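Putative hemin storage protein (Bordetella bronchiseptica, PDB 6AU1) cleaves deacetylated poly-beta-1,6-N-acetylglucosamine through its glycoside hydrolase domain, the part of PgaB (BpsB) present here, and can disrupt bacterial biofilms. Local coordinates at residues Y179-L184 with Q200-K205; D167-S171 with I188-R192; A232-Y236 with G250-F256. One frame throughout, in Å; residues are numbered along the deposited sequence.

Contact 1: Y179-L184 with Q200-K205; sequences YQGWGL and QWSKGK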
loop_
_atom_site.group_PDB
_atom_site.type_symbol
_atom_site.label_atom_id
_atom_site.label_comp_id
_atom_site.label_asym_id
_atom_site.label_seq_id
_atom_site.Cartn_x
_atom_site.Cartn_y
_atom_site.Cartn_z
ATOM N N TYR A 179 23.436 -9.726 0.591
ATOM C CA TYR A 179 23.977 -9.317 -0.706
ATOM C C TYR A 179 25.174 -10.180 -1.080
ATOM O O TYR A 179 25.373 -10.495 -2.249
ATOM C CB TYR A 179 24.392 -7.839 -0.707
ATOM C CG TYR A 179 23.330 -6.890 -0.201
ATOM C CD1 TYR A 179 21.975 -7.161 -0.375
ATOM C CD2 TYR A 179 23.686 -5.724 0.466
ATOM C CE1 TYR A 179 20.997 -6.283 0.108
ATOM C CE2 TYR A 179 22.724 -4.847 0.950
ATOM C CZ TYR A 179 21.389 -5.125 0.768
ATOM O OH TYR A 179 20.457 -4.236 1.261
ATOM N N GLN A 180 25.963 -10.560 -0.080
ATOM C CA GLN A 180 27.131 -11.409 -0.307
ATOM C C GLN A 180 26.654 -12.747 -0.860
ATOM O O GLN A 180 27.260 -13.316 -1.777
ATOM C CB GLN A 180 27.920 -11.580 0.992
ATOM C CG GLN A 180 29.248 -12.301 0.858
ATOM C CD GLN A 180 30.080 -12.187 2.125
ATOM O OE1 GLN A 180 29.544 -12.165 3.233
ATOM N NE2 GLN A 180 31.392 -12.099 1.966
ATOM N N GLY A 181 25.539 -13.222 -0.312
ATOM C CA GLY A 181 24.880 -14.414 -0.806
ATOM C C GLY A 181 24.437 -14.320 -2.255
ATOM O O GLY A 181 24.326 -15.342 -2.930
ATOM N N TRP A 182 24.191 -13.106 -2.741
ATOM C CA TRP A 182 23.785 -12.913 -4.132
ATOM C C TRP A 182 24.988 -12.817 -5.061
ATOM O O TRP A 182 24.826 -12.652 -6.266
ATOM C CB TRP A 182 22.948 -11.640 -4.310
ATOM C CG TRP A 182 21.692 -11.534 -3.486
ATOM C CD1 TRP A 182 21.048 -12.535 -2.818
ATOM C CD2 TRP A 182 20.933 -10.343 -3.256
ATOM N NE1 TRP A 182 19.928 -12.037 -2.180
ATOM C CE2 TRP A 182 19.837 -10.691 -2.431
ATOM C CE3 TRP A 182 21.072 -9.013 -3.669
ATOM C CZ2 TRP A 182 18.886 -9.760 -2.016
ATOM C CZ3 TRP A 182 20.134 -8.085 -3.249
ATOM C CH2 TRP A 182 19.051 -8.461 -2.428
ATOM N N GLY A 183 26.190 -12.885 -4.498
ATOM C CA GLY A 183 27.404 -12.751 -5.282
ATOM C C GLY A 183 27.914 -11.324 -5.390
ATOM O O GLY A 183 28.761 -11.025 -6.233
ATOM N N LEU A 184 27.401 -10.442 -4.539
ATOM C CA LEU A 184 27.845 -9.054 -4.486
ATOM C C LEU A 184 28.812 -8.842 -3.320
ATOM O O LEU A 184 28.773 -9.575 -2.334
ATOM C CB LEU A 184 26.640 -8.113 -4.347
ATOM C CG LEU A 184 25.623 -8.094 -5.492
ATOM C CD1 LEU A 184 24.372 -7.278 -5.115
ATOM C CD2 LEU A 184 26.267 -7.549 -6.772
ATOM N N GLN A 200 22.340 -4.943 -10.688
ATOM C CA GLN A 200 22.018 -6.256 -10.131
ATOM C C GLN A 200 21.487 -6.126 -8.718
ATOM O O GLN A 200 20.555 -6.833 -8.312
ATOM C CB GLN A 200 23.255 -7.159 -10.144
ATOM C CG GLN A 200 23.673 -7.586 -11.537
ATOM C CD GLN A 200 25.023 -8.268 -11.541
ATOM O OE1 GLN A 200 25.692 -8.345 -10.508
ATOM N NE2 GLN A 200 25.431 -8.771 -12.699
ATOM N N TRP A 201 22.088 -5.210 -7.968
ATOM C CA TRP A 201 21.691 -4.958 -6.591
ATOM C C TRP A 201 20.278 -4.383 -6.521
ATOM O O TRP A 201 19.453 -4.832 -5.706
ATOM C CB TRP A 201 22.699 -4.014 -5.930
ATOM C CG TRP A 201 22.476 -3.782 -4.453
ATOM C CD1 TRP A 201 22.308 -4.732 -3.488
ATOM C CD2 TRP A 201 22.453 -2.516 -3.782
ATOM N NE1 TRP A 201 22.154 -4.130 -2.257
ATOM C CE2 TRP A 201 22.244 -2.772 -2.412
ATOM C CE3 TRP A 201 22.595 -1.190 -4.210
ATOM C CZ2 TRP A 201 22.163 -1.750 -1.462
ATOM C CZ3 TRP A 201 22.502 -0.170 -3.266
ATOM C CH2 TRP A 201 22.296 -0.457 -1.908
ATOM N N SER A 202 19.993 -3.399 -7.375
ATOM C CA SER A 202 18.653 -2.821 -7.454
ATOM C C SER A 202 17.601 -3.896 -7.736
ATOM O O SER A 202 16.604 -3.994 -7.019
ATOM C CB SER A 202 18.586 -1.734 -8.528
ATOM O OG SER A 202 17.252 -1.275 -8.702
ATOM N N LYS A 203 17.836 -4.711 -8.762
ATOM C CA LYS A 203 16.886 -5.765 -9.127
ATOM C C LYS A 203 16.755 -6.804 -8.019
ATOM O O LYS A 203 15.661 -7.312 -7.760
ATOM C CB LYS A 203 17.304 -6.434 -10.435
ATOM C CG LYS A 203 17.026 -5.577 -11.659
ATOM C CD LYS A 203 15.527 -5.317 -11.795
ATOM C CE LYS A 203 15.197 -4.566 -13.077
ATOM N NZ LYS A 203 13.723 -4.404 -13.256
ATOM N N GLY A 204 17.870 -7.108 -7.358
ATOM C CA GLY A 204 17.872 -8.054 -6.258
ATOM C C GLY A 204 17.004 -7.596 -5.095
ATOM O O GLY A 204 16.249 -8.389 -4.513
ATOM N N LYS A 205 17.103 -6.317 -4.745
ATOM C CA LYS A 205 16.299 -5.795 -3.637
ATOM C C LYS A 205 14.819 -5.800 -4.000
ATOM O O LYS A 205 13.967 -6.100 -3.156
ATOM C CB LYS A 205 16.748 -4.387 -3.253
ATOM C CG LYS A 205 18.077 -4.384 -2.502
ATOM C CD LYS A 205 18.457 -2.976 -2.064
ATOM C CE LYS A 205 18.935 -2.155 -3.263
ATOM N NZ LYS A 205 19.060 -0.724 -2.857
#
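Tyr179 and Trp201 face each other where the last turn of helix 173-181 comes up against helix 195-223, CA to CA 7.7 Å, and Gly183, with positive phi, ends the shorter helix in a Schellman motif, in which Tyr179 O accepts from both Trp182 N and Leu184 N. The central pair is a T-shaped stack: the pyrrole edge of Trp201 points into the face of Tyr179, planes at 83°, with Trp201 NE1 3.1 Å above the ring plane and over its centre. Trp201 reaches there because CG is anti to its backbone N (chi1 -174°), which carries the indole across to the tyrosine. Leu184 comes in crosswise, CD1 lying 3.7 Å from Trp201 CD1. Trp182 closes the other end, its benzo ring against the backbone of Gly204, whose CA makes an off-centre CH-pi contact 4.2 Å from the ring centroid. The bare Gly204 backbone lets Trp182 CH2 come within 3.5 Å of Gly204 C. Tyr179 OH bonds to Asp170 O and Lys205 NZ to Glu169 O, tying both helices to one loop. With Trp201 NE1 aimed at a pi face, the contact is held by aromatic and apolar packing, and the indole N-H probably gains some electrostatic stabilisation from the tyrosine ring.

Contact 2: D167-S171 with I188-R192; sequences DTEDS and IAAIR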
loop_
_atom_site.group_PDB
_atom_site.type_symbol
_atom_site.label_atom_id
_atom_site.label_comp_id
_atom_site.label_asym_id
_atom_site.label_seq_id
_atom_site.Cartn_x
_atom_site.Cartn_y
_atom_site.Cartn_z
ATOM N N ASP A 167 18.763 3.821 -2.742
ATOM C CA ASP A 167 20.016 3.273 -3.258
ATOM C C ASP A 167 21.158 3.381 -2.239
ATOM O O ASP A 167 22.314 3.150 -2.580
ATOM C CB ASP A 167 20.393 3.953 -4.584
ATOM C CG ASP A 167 20.437 5.470 -4.489
ATOM O OD1 ASP A 167 20.116 6.028 -3.419
ATOM O OD2 ASP A 167 20.778 6.107 -5.510
ATOM N N THR A 168 20.819 3.699 -0.989
ATOM C CA THR A 168 21.777 3.662 0.123
ATOM C C THR A 168 21.370 2.630 1.175
ATOM O O THR A 168 21.992 2.534 2.245
ATOM C CB THR A 168 21.910 5.044 0.819
ATOM O OG1 THR A 168 20.689 5.352 1.510
ATOM C CG2 THR A 168 22.215 6.131 -0.205
ATOM N N GLU A 169 20.314 1.869 0.868
ATOM C CA GLU A 169 19.700 0.928 1.806
ATOM C C GLU A 169 19.588 -0.457 1.172
ATOM O O GLU A 169 19.648 -0.567 -0.048
ATOM C CB GLU A 169 18.295 1.413 2.194
ATOM C CG GLU A 169 18.261 2.764 2.899
ATOM C CD GLU A 169 16.844 3.321 3.013
ATOM O OE1 GLU A 169 16.589 4.092 3.961
ATOM O OE2 GLU A 169 15.989 2.984 2.165
ATOM N N ASP A 170 19.417 -1.528 1.946
ATOM C CA ASP A 170 19.548 -1.621 3.395
ATOM C C ASP A 170 21.033 -1.872 3.701
ATOM O O ASP A 170 21.627 -2.786 3.133
ATOM C CB ASP A 170 18.641 -2.767 3.880
ATOM C CG ASP A 170 18.607 -2.926 5.380
ATOM O OD1 ASP A 170 19.462 -2.366 6.092
ATOM O OD2 ASP A 170 17.696 -3.646 5.836
ATOM N N SER A 171 21.633 -1.054 4.568
ATOM C CA SER A 171 23.069 -1.156 4.862
ATOM C C SER A 171 23.376 -1.905 6.163
ATOM O O SER A 171 24.530 -1.967 6.608
ATOM C CB SER A 171 23.694 0.245 4.917
ATOM O OG SER A 171 23.122 1.003 5.973
ATOM N N ILE A 188 28.252 -1.464 0.181
ATOM C CA ILE A 188 27.369 -0.691 -0.681
ATOM C C ILE A 188 28.139 0.342 -1.513
ATOM O O ILE A 188 27.795 0.591 -2.668
ATOM C CB ILE A 188 26.259 -0.039 0.153
ATOM C CG1 ILE A 188 25.277 -1.141 0.574
ATOM C CG2 ILE A 188 25.521 1.038 -0.648
ATOM C CD1 ILE A 188 24.201 -0.693 1.521
ATOM N N ALA A 189 29.204 0.921 -0.965
ATOM C CA ALA A 189 30.013 1.830 -1.781
ATOM C C ALA A 189 30.571 1.115 -3.016
ATOM O O ALA A 189 30.548 1.656 -4.129
ATOM C CB ALA A 189 31.146 2.433 -0.957
ATOM N N ALA A 190 31.063 -0.107 -2.825
ATOM C CA ALA A 190 31.630 -0.880 -3.927
ATOM C C ALA A 190 30.559 -1.265 -4.955
ATOM O O ALA A 190 30.797 -1.238 -6.166
ATOM C CB ALA A 190 32.332 -2.124 -3.392
ATOM N N ILE A 191 29.381 -1.629 -4.466
ATOM C CA ILE A 191 28.270 -1.944 -5.348
ATOM C C ILE A 191 27.883 -0.723 -6.186
ATOM O O ILE A 191 27.762 -0.813 -7.405
ATOM C CB ILE A 191 27.049 -2.431 -4.544
ATOM C CG1 ILE A 191 27.347 -3.797 -3.916
ATOM C CG2 ILE A 191 25.829 -2.481 -5.432
ATOM C CD1 ILE A 191 26.281 -4.259 -2.921
ATOM N N ARG A 192 27.700 0.418 -5.526
ATOM C CA ARG A 192 27.218 1.620 -6.209
ATOM C C ARG A 192 28.208 2.152 -7.245
ATOM O O ARG A 192 27.802 2.775 -8.220
ATOM C CB ARG A 192 26.907 2.727 -5.198
ATOM C CG ARG A 192 25.647 2.475 -4.346
ATOM C CD ARG A 192 24.363 2.741 -5.132
ATOM N NE ARG A 192 24.370 4.056 -5.773
ATOM C CZ ARG A 192 24.166 5.208 -5.139
ATOM N NH1 ARG A 192 23.931 5.229 -3.831
ATOM N NH2 ARG A 192 24.200 6.347 -5.818
#
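Arg192 folds back over Asp167 because its chain bends at both chi2 and chi3, while Asp167 sets CG between its backbone N and carbonyl carbon (chi1 54°), so that carboxylate and peptide oxygen both meet one guanidinium. The two flat groups are stacked, their planes only 10° apart. Asp167 OD2 lies over one face of the guanidinium, toward its rim, 3.4 Å from Arg192 NH2; no N-H points at it, so this salt bridge is an attraction of charges alone. The directional bond goes to the backbone: Arg192 NH1 donates to Asp167 O at 2.9 Å. It is a bent bond, 133° at the hydrogen, and the donor stands above the carbonyl plane, away from the lone pairs. Thr168 CG2 sits at the guanidinium edge, 4.1 Å from Arg192 NH1.

One helical turn earlier, Ile188 makes the apolar half of the contact. Its CD1 methyl reaches the backbone and side chain of Ser171, 3.6 Å from Ser171 CB, and also lies against the carbonyl oxygens of Thr168 and Asp170. A cis peptide bond between Glu169 and Asp170 shapes the loop here. On the loop's far side, Glu169 pairs with Arg117 and Arg129, and Asp170 OD2 bonds to Ser131 OG. Trp201 of helix 195-223 packs against both Ile188 and Arg192. The arrangement belongs to a long beta-alpha connection of a TIM-barrel glycoside hydrolase domain: the loop after strand 156-159 is pinned to the short helix 188-193, one of the extra helices inserted before strand 230-235.

Contact 3: A232-Y236 with G250-F256; sequences ARNLY and GQSLPEF. With EDO (1,2-ethanediol), chain G.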
loop_
_atom_site.group_PDB
_atom_site.type_symbol
_atom_site.label_atom_id
_atom_site.label_comp_id
_atom_site.label_asym_id
_atom_site.label_seq_id
_atom_site.Cartn_x
_atom_site.Cartn_y
_atom_site.Cartn_z
ATOM N N ALA A 232 -2.638 -7.395 -3.762
ATOM C CA ALA A 232 -2.275 -6.190 -4.496
ATOM C C ALA A 232 -1.141 -5.503 -3.759
ATOM O O ALA A 232 -0.946 -5.739 -2.560
ATOM C CB ALA A 232 -3.473 -5.250 -4.634
ATOM N N ARG A 233 -0.390 -4.664 -4.456
ATOM C CA ARG A 233 0.634 -3.865 -3.776
ATOM C C ARG A 233 0.654 -2.455 -4.350
ATOM O O ARG A 233 0.522 -2.278 -5.557
ATOM C CB ARG A 233 2.014 -4.523 -3.905
ATOM C CG ARG A 233 3.147 -3.735 -3.183
ATOM C CD ARG A 233 4.430 -4.561 -3.070
ATOM N NE ARG A 233 5.575 -3.723 -2.706
ATOM C CZ ARG A 233 6.845 -4.081 -2.884
ATOM N NH1 ARG A 233 7.138 -5.281 -3.390
ATOM N NH2 ARG A 233 7.820 -3.228 -2.575
ATOM N N ASN A 234 0.800 -1.455 -3.481
ATOM C CA ASN A 234 0.963 -0.071 -3.927
ATOM C C ASN A 234 2.284 0.134 -4.657
ATOM O O ASN A 234 3.351 -0.273 -4.170
ATOM C CB ASN A 234 0.919 0.909 -2.745
ATOM C CG ASN A 234 -0.473 1.118 -2.194
ATOM O OD1 ASN A 234 -0.661 1.092 -0.988
ATOM N ND2 ASN A 234 -1.445 1.374 -3.072
ATOM N N LEU A 235 2.202 0.794 -5.806
ATOM C CA LEU A 235 3.369 1.119 -6.621
ATOM C C LEU A 235 3.410 2.625 -6.842
ATOM O O LEU A 235 2.403 3.231 -7.237
ATOM C CB LEU A 235 3.301 0.385 -7.972
ATOM C CG LEU A 235 4.356 0.718 -9.033
ATOM C CD1 LEU A 235 5.767 0.387 -8.530
ATOM C CD2 LEU A 235 4.052 -0.045 -10.309
ATOM N N TYR A 236 4.564 3.224 -6.582
ATOM C CA TYR A 236 4.767 4.643 -6.865
ATOM C C TYR A 236 4.859 4.910 -8.371
ATOM O O TYR A 236 5.297 4.055 -9.136
ATOM C CB TYR A 236 6.037 5.136 -6.182
ATOM C CG TYR A 236 5.863 5.468 -4.721
ATOM C CD1 TYR A 236 5.331 6.696 -4.330
ATOM C CD2 TYR A 236 6.235 4.567 -3.729
ATOM C CE1 TYR A 236 5.171 7.012 -2.988
ATOM C CE2 TYR A 236 6.082 4.881 -2.380
ATOM C CZ TYR A 236 5.549 6.100 -2.023
ATOM O OH TYR A 236 5.395 6.419 -0.690
ATOM N N GLY A 250 13.100 0.625 -5.008
ATOM C CA GLY A 250 12.957 -0.776 -4.638
ATOM C C GLY A 250 11.615 -1.336 -5.091
ATOM O O GLY A 250 11.102 -2.304 -4.518
ATOM N N GLN A 251 11.054 -0.719 -6.129
ATOM C CA GLN A 251 9.794 -1.157 -6.737
ATOM C C GLN A 251 9.940 -1.126 -8.251
ATOM O O GLN A 251 10.758 -0.380 -8.769
ATOM C CB GLN A 251 8.633 -0.257 -6.320
ATOM C CG GLN A 251 8.445 -0.085 -4.818
ATOM C CD GLN A 251 7.226 0.750 -4.501
ATOM O OE1 GLN A 251 6.734 1.488 -5.347
ATOM N NE2 GLN A 251 6.726 0.636 -3.276
ATOM N N SER A 252 9.124 -1.909 -8.956
ATOM C CA SER A 252 9.257 -2.079 -10.406
ATOM C C SER A 252 7.926 -2.510 -11.000
ATOM O O SER A 252 7.295 -3.407 -10.469
ATOM C CB SER A 252 10.327 -3.129 -10.730
ATOM O OG SER A 252 10.180 -3.627 -12.037
ATOM N N LEU A 253 7.501 -1.892 -12.101
ATOM C CA LEU A 253 6.218 -2.272 -12.691
ATOM C C LEU A 253 6.252 -3.686 -13.290
ATOM O O LEU A 253 5.362 -4.483 -12.996
ATOM C CB LEU A 253 5.771 -1.251 -13.743
ATOM C CG LEU A 253 4.480 -1.606 -14.484
ATOM C CD1 LEU A 253 3.322 -1.835 -13.500
ATOM C CD2 LEU A 253 4.135 -0.513 -15.479
ATOM N N PRO A 254 7.272 -4.018 -14.110
ATOM C CA PRO A 254 7.280 -5.380 -14.673
ATOM C C PRO A 254 7.303 -6.484 -13.618
ATOM O O PRO A 254 6.598 -7.490 -13.765
ATOM C CB PRO A 254 8.577 -5.416 -15.491
ATOM C CG PRO A 254 8.874 -4.015 -15.799
ATOM C CD PRO A 254 8.372 -3.200 -14.662
ATOM N N GLU A 255 8.112 -6.301 -12.579
ATOM C CA GLU A 255 8.236 -7.307 -11.534
ATOM C C GLU A 255 6.951 -7.394 -10.708
ATOM O O GLU A 255 6.556 -8.482 -10.293
ATOM C CB GLU A 255 9.429 -7.005 -10.626
ATOM C CG GLU A 255 10.782 -7.115 -11.333
ATOM C CD GLU A 255 11.053 -8.515 -11.854
ATOM O OE1 GLU A 255 10.726 -9.490 -11.145
ATOM O OE2 GLU A 255 11.586 -8.644 -12.976
ATOM N N PHE A 256 6.308 -6.255 -10.472
ATOM C CA PHE A 256 5.039 -6.250 -9.736
ATOM C C PHE A 256 3.978 -6.982 -10.537
ATOM O O PHE A 256 3.196 -7.768 -9.984
ATOM C CB PHE A 256 4.551 -4.826 -9.438
ATOM C CG PHE A 256 5.123 -4.215 -8.173
ATOM C CD1 PHE A 256 6.412 -4.504 -7.750
ATOM C CD2 PHE A 256 4.359 -3.333 -7.423
ATOM C CE1 PHE A 256 6.927 -3.921 -6.581
ATOM C CE2 PHE A 256 4.867 -2.756 -6.250
ATOM C CZ PHE A 256 6.160 -3.044 -5.849
HETATM C C1 EDO G . 5.528 6.052 2.710
HETATM O O1 EDO G . 4.871 4.848 3.148
HETATM C C2 EDO G . 6.914 5.719 2.165
HETATM O O2 EDO G . 6.787 5.014 0.923
HETATM O O HOH W 1 9.783 -4.738 -4.487
#
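Arg233 and Phe256 cross at about a right angle: Phe256 CZ sits over the centre of one guanidinium face, 3.2 Å from Arg233 CZ, and the two planes are inclined by 39°, so they do not stack flat. Arg233 gets there fully stretched, CG anti to its backbone N (chi1 -179°). Arg233 NH1 donates to water 1, which in turn donates to Gly250 O; NH1 also bonds to Tyr260 OH and NH2 to Ala163 O, fixing the guanidinium's rotation. Leu235 CD1 makes a CH-pi contact over a face of Phe256, 4.3 Å from the ring centroid, and its other methyl, CD2, meets Leu253 CD1 at 3.7 Å. Gln251 runs past Leu235 in the opposite direction to put OE1 in line with Tyr236 N: 3.0 Å, 175° at the hydrogen, the donor in the carbonyl plane. Its NE2 bonds to Ala163 O. Tyr236 OH donates to O2 of an ethanediol, probably from the crystallisation liquor, 2.6 Å away, that also bonds to Asp161. Strand 230-235 thus packs on helix 253-259, which leads to the parallel neighbouring strand 262-266: a beta-alpha-beta crossover of a TIM barrel, with Tyr236 at the C-terminal side of the barrel strands, where these barrels carry their active sites.

Contact 3 belongs to the buried barrel wall, its centre about 10 Å from the centre of the chain, whereas contacts 1 and 2 lie about 24 and 25 Å out, partly buried, in the excursion between strands 156-159 and 230-235. Those two interlock: the chain visits them in turn, their centres are 10 Å apart, and Trp201 of contact 1 packs on the loop of contact 2. Aromatic packing dominates contact 1 and a solvent-side ion pair marks contact 2, while contact 3 mixes apolar packing with buried polar groups, most with partners though Ser252 N has none in the model. Helix 195-223 connects outlying layer to barrel: it carries 200-205 and leads into strand 230-235, and its Lys203 touches Ser252.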